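Local coordinates for protein galactitol 1-phosphate 5-dehydrogenase (Escherichia coli, PDB 4UEJ) that oxidises galactitol 1-phosphate to D-tagatose 6-phosphate with NAD(+), as a zinc-containing dehydrogenase of the alcohol dehydrogenase family, at residues G39-L42 with P43-F46. Residues are numbered along the deposited sequence; the frame is centred on the assembly and turned at random.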
loop_
_atom_site.group_PDB
_atom_site.type_symbol
_atom_site.label_atom_id
_atom_site.label_comp_id
_atom_site.label_asym_id
_atom_site.label_seq_id
_atom_site.Cartn_x
_atom_site.Cartn_y
_atom_site.Cartn_z
ATOM N N GLY A 39 -14.077 -7.379 -18.273
ATOM C CA GLY A 39 -13.841 -8.495 -17.371
ATOM C C GLY A 39 -14.719 -8.433 -16.130
ATOM O O GLY A 39 -15.174 -9.462 -15.623
ATOM N N SER A 40 -14.975 -7.220 -15.655
ATOM C CA SER A 40 -15.794 -7.003 -14.465
ATOM C C SER A 40 -17.256 -7.368 -14.696
ATOM O O SER A 40 -18.017 -7.526 -13.742
ATOM C CB SER A 40 -15.695 -5.546 -14.011
ATOM O OG SER A 40 -16.190 -4.673 -15.015
ATOM N N ASP A 41 -17.644 -7.507 -15.962
ATOM C CA ASP A 41 -19.015 -7.864 -16.307
ATOM C C ASP A 41 -19.284 -9.351 -16.087
ATOM O O ASP A 41 -20.421 -9.758 -15.843
ATOM C CB ASP A 41 -19.316 -7.485 -17.766
ATOM C CG ASP A 41 -19.510 -5.983 -17.957
ATOM O OD1 ASP A 41 -20.045 -5.330 -17.033
ATOM O OD2 ASP A 41 -19.138 -5.453 -19.032
ATOM N N LEU A 42 -18.238 -10.164 -16.172
ATOM C CA LEU A 42 -18.392 -11.617 -16.053
ATOM C C LEU A 42 -19.021 -12.046 -14.714
ATOM O O LEU A 42 -19.946 -12.860 -14.716
ATOM C CB LEU A 42 -17.044 -12.319 -16.267
ATOM C CG LEU A 42 -16.685 -12.700 -17.708
ATOM C CD1 LEU A 42 -16.813 -11.520 -18.646
ATOM C CD2 LEU A 42 -15.280 -13.283 -17.782
ATOM N N PRO A 43 -18.542 -11.499 -13.576
ATOM C CA PRO A 43 -19.247 -11.808 -12.321
ATOM C C PRO A 43 -20.700 -11.316 -12.301
ATOM O O PRO A 43 -21.539 -11.922 -11.631
ATOM C CB PRO A 43 -18.424 -11.067 -11.259
ATOM C CG PRO A 43 -17.078 -10.900 -11.859
ATOM C CD PRO A 43 -17.308 -10.725 -13.329
ATOM N N ARG A 44 -20.988 -10.230 -13.015
ATOM C CA ARG A 44 -22.342 -9.678 -13.035
ATOM C C ARG A 44 -23.283 -10.586 -13.798
ATOM O O ARG A 44 -24.456 -10.706 -13.459
ATOM C CB ARG A 44 -22.360 -8.275 -13.654
ATOM C CG ARG A 44 -21.544 -7.250 -12.885
ATOM C CD ARG A 44 -21.663 -5.842 -13.492
ATOM N NE ARG A 44 -20.800 -4.897 -12.783
ATOM C CZ ARG A 44 -19.684 -4.375 -13.279
ATOM N NH1 ARG A 44 -19.288 -4.678 -14.512
ATOM N NH2 ARG A 44 -18.966 -3.538 -12.541
ATOM N N ILE A 45 -22.754 -11.235 -14.829
ATOM C CA ILE A 45 -23.556 -12.085 -15.690
ATOM C C ILE A 45 -23.726 -13.477 -15.094
ATOM O O ILE A 45 -24.834 -14.016 -15.040
ATOM C CB ILE A 45 -22.925 -12.203 -17.095
ATOM C CG1 ILE A 45 -22.800 -10.820 -17.733
ATOM C CG2 ILE A 45 -23.755 -13.116 -17.978
ATOM C CD1 ILE A 45 -21.937 -10.786 -18.974
ATOM N N PHE A 46 -22.628 -14.053 -14.624
ATOM C CA PHE A 46 -22.648 -15.465 -14.278
ATOM C C PHE A 46 -22.646 -15.765 -12.785
ATOM O O PHE A 46 -23.035 -16.866 -12.379
ATOM C CB PHE A 46 -21.463 -16.163 -14.945
ATOM C CG PHE A 46 -21.529 -16.143 -16.441
ATOM C CD1 PHE A 46 -22.291 -17.076 -17.124
ATOM C CD2 PHE A 46 -20.857 -15.176 -17.164
ATOM C CE1 PHE A 46 -22.364 -17.053 -18.503
ATOM C CE2 PHE A 46 -20.926 -15.151 -18.547
ATOM C CZ PHE A 46 -21.680 -16.090 -19.214
#
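Arg44 meets Ser40 and Asp41 because its chain, with CG anti to its own carbonyl carbon (chi1 -62°), runs extended from CG to NE back along the short helix 41-46 of the GroES-like domain. Asp41 CG lies beside its own backbone N and anti to the carbonyl carbon, and Asp41 OD1 lies 2.7 Å from Arg44 NH1. This is a salt bridge at the guanidinium edge, but its hydrogen bond is weak, with an N-H...O angle of 128°. The carboxylate and guanidinium planes stand 61° apart. Arg44 NH1 also donates to Ser40 OG at 3.1 Å, with OG tilted out of the guanidinium plane, while Ser40 O sits over one guanidinium face. A leucine in place of Arg44 would probably leave OD1 of Asp41 without its charged mate and the Ser40 hydroxyl without this donor. The Ser40 side chain lies close to Cys38 and His59, zinc ligands of what is, by similarity, the catalytic site. Asp41 OD2 accepts a hydrogen bond from Cys38 N, so Asp41 is a second-shell partner of that ligand, and Arg44 probably helps to hold it in place. Further along, Leu42 and Ile45 touch helix 323-333 through Ile333 and Val330. The final turn closes with Phe46 N donating to Leu42 O at 2.9 Å.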